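Local coordinates for uncharacterized protein (Thermus thermophilus HB8, PDB 6SCE), which is a CRISPR-associated (CARF-domain) nuclease of type III CRISPR defence that is activated by cyclic oligoadenylate and cuts DNA, at residues Gly11-Pro14 with Ala15-Tyr18. Numbering follows the deposited sequence.
With nucleotides of chain B.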
loop_
_atom_site.group_PDB
_atom_site.type_symbol
_atom_site.label_atom_id
_atom_site.label_comp_id
_atom_site.label_asym_id
_atom_site.label_seq_id
_atom_site.Cartn_x
_atom_site.Cartn_y
_atom_site.Cartn_z
ATOM N N GLY A 11 -3.250 13.736 8.131
ATOM C CA GLY A 11 -3.791 12.773 7.172
ATOM C C GLY A 11 -4.802 11.854 7.813
ATOM O O GLY A 11 -5.495 12.228 8.766
ATOM N N ASN A 12 -4.913 10.640 7.289
ATOM C CA ASN A 12 -5.895 9.718 7.775
ATOM C C ASN A 12 -5.741 9.371 9.247
ATOM O O ASN A 12 -6.732 9.272 9.976
ATOM C CB ASN A 12 -5.877 8.403 6.970
ATOM C CG ASN A 12 -6.469 8.568 5.595
ATOM O OD1 ASN A 12 -7.300 9.460 5.372
ATOM N ND2 ASN A 12 -5.988 7.773 4.648
ATOM N N ASP A 13 -4.524 9.080 9.665
ATOM C CA ASP A 13 -4.323 8.564 10.999
ATOM C C ASP A 13 -4.021 9.660 12.043
ATOM O O ASP A 13 -3.068 10.397 11.898
ATOM C CB ASP A 13 -3.218 7.517 11.036
ATOM C CG ASP A 13 -3.468 6.517 12.126
ATOM O OD1 ASP A 13 -3.351 6.902 13.304
ATOM O OD2 ASP A 13 -3.837 5.369 11.787
ATOM N N PRO A 14 -4.835 9.754 13.094
ATOM C CA PRO A 14 -4.601 10.808 14.088
ATOM C C PRO A 14 -3.451 10.505 15.033
ATOM O O PRO A 14 -2.978 11.406 15.737
ATOM C CB PRO A 14 -5.928 10.845 14.860
ATOM C CG PRO A 14 -6.441 9.466 14.760
ATOM C CD PRO A 14 -6.077 9.023 13.368
ATOM N N ALA A 15 -3.002 9.261 15.067
ATOM C CA ALA A 15 -1.993 8.897 16.080
ATOM C C ALA A 15 -0.660 9.663 15.993
ATOM O O ALA A 15 -0.137 10.110 17.017
ATOM C CB ALA A 15 -1.746 7.416 16.086
ATOM N N PRO A 16 -0.087 9.831 14.788
ATOM C CA PRO A 16 1.162 10.609 14.764
ATOM C C PRO A 16 0.952 12.082 15.076
ATOM O O PRO A 16 1.844 12.713 15.600
ATOM C CB PRO A 16 1.685 10.438 13.334
ATOM C CG PRO A 16 0.496 9.986 12.544
ATOM C CD PRO A 16 -0.354 9.174 13.493
ATOM N N ALA A 17 -0.237 12.606 14.772
ATOM C CA ALA A 17 -0.575 14.003 15.101
ATOM C C ALA A 17 -0.664 14.172 16.622
ATOM O O ALA A 17 -0.171 15.158 17.203
ATOM C CB ALA A 17 -1.898 14.381 14.448
ATOM N N TYR A 18 -1.311 13.206 17.256
ATOM C CA TYR A 18 -1.419 13.199 18.717
ATOM C C TYR A 18 -0.070 12.993 19.379
ATOM O O TYR A 18 0.300 13.747 20.303
ATOM C CB TYR A 18 -2.444 12.179 19.182
ATOM C CG TYR A 18 -2.580 12.105 20.676
ATOM C CD1 TYR A 18 -2.801 13.252 21.438
ATOM C CD2 TYR A 18 -2.506 10.887 21.332
ATOM C CE1 TYR A 18 -2.944 13.176 22.820
ATOM C CE2 TYR A 18 -2.649 10.807 22.703
ATOM C CZ TYR A 18 -2.855 11.957 23.444
ATOM O OH TYR A 18 -2.990 11.855 24.824
ATOM P P A B 2 -1.263 9.710 7.607
ATOM O OP1 A B 2 -2.396 8.761 7.840
ATOM O OP2 A B 2 -1.216 11.070 8.252
ATOM O "O5'" A B 2 0.082 8.940 8.022
ATOM C "C5'" A B 2 1.306 9.702 8.126
ATOM C "C4'" A B 2 2.422 8.794 8.579
ATOM O "O4'" A B 2 2.144 8.365 9.940
ATOM C "C3'" A B 2 2.627 7.528 7.758
ATOM O "O3'" A B 2 4.014 7.254 7.567
ATOM C "C2'" A B 2 2.015 6.441 8.639
ATOM O "O2'" A B 2 2.628 5.185 8.446
ATOM C "C1'" A B 2 2.326 6.977 10.029
ATOM N N9 A B 2 1.503 6.436 11.093
ATOM C C8 A B 2 0.273 5.829 10.978
ATOM N N7 A B 2 -0.178 5.390 12.126
ATOM C C5 A B 2 0.813 5.705 13.044
ATOM C C6 A B 2 0.931 5.486 14.430
ATOM N N6 A B 2 0.045 4.802 15.149
ATOM N N1 A B 2 2.038 5.973 15.041
ATOM C C2 A B 2 2.971 6.569 14.286
ATOM N N3 A B 2 2.976 6.821 12.976
ATOM C C4 A B 2 1.856 6.349 12.410
ATOM P P A B 1 2.301 9.147 1.254
ATOM O OP1 A B 1 3.024 10.311 0.650
ATOM O OP2 A B 1 3.148 8.079 1.914
ATOM O "O5'" A B 1 1.251 9.756 2.290
ATOM C "C5'" A B 1 0.754 8.991 3.385
ATOM C "C4'" A B 1 -0.625 9.502 3.726
ATOM O "O4'" A B 1 -1.561 9.082 2.698
ATOM C "C3'" A B 1 -1.158 8.974 5.062
ATOM O "O3'" A B 1 -0.970 9.995 6.049
ATOM C "C2'" A B 1 -2.629 8.667 4.744
ATOM O "O2'" A B 1 -3.447 9.799 4.946
ATOM C "C1'" A B 1 -2.577 8.289 3.270
ATOM N N9 A B 1 -2.260 6.883 3.008
ATOM C C8 A B 1 -1.348 6.417 2.103
ATOM N N7 A B 1 -1.294 5.110 2.083
ATOM C C5 A B 1 -2.239 4.698 3.008
ATOM C C6 A B 1 -2.650 3.423 3.440
ATOM N N6 A B 1 -2.126 2.291 2.977
ATOM N N1 A B 1 -3.624 3.363 4.381
ATOM C C2 A B 1 -4.128 4.517 4.845
ATOM N N3 A B 1 -3.805 5.769 4.521
ATOM C C4 A B 1 -2.841 5.790 3.587
#
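Asp13 OD1 accepts from the backbone N of Ala15, 3.0 Å away, on the lone pair turned away from OD2, and so caps the start of helix 15-28. Aspartate suits this place because its short arm can curl round the turn: with CG anti to its backbone N (chi1 -150°), OD1 reaches forward to the first helical N-H, where it also takes the hydroxyl of Tyr147. Proline fits at Pro16, in the first turn, where its nitrogen needs no acceptor. The carbonyl O of Pro14 begins the helical bonding, 2.9 Å from Tyr18 N. Pro16 lays its ring over the face of the adenine of A2 of chain B, CD lying 3.7 Å from C5, while the small CB of Ala15 lets the adenine N6 come within 3.3 Å. Before the turn, the backbone N of Asp13 donates to OP1 of A2 at 2.8 Å. Asn12 grips A1 of chain B twice, its backbone N bonding O2' and its amide ND2 giving a hydrogen to the adenine N3 at 3.0 Å; Trp42 N binds OD1, which fixes the amide's rotation. Gly11, with no side chain, lets its CA lie 3.3 Å from OP2 of A2. Were Asp13 replaced by alanine, the N-H of Ala15 would probably lose its cap and the hydroxyl of Tyr147 this acceptor, leaving the turn less firmly held. Such a loop between strand 5-10, in the parallel part of a mixed sheet, and helix 15-28 is consistent with a Rossmann-like CARF domain, and here it holds the adenylate ligand.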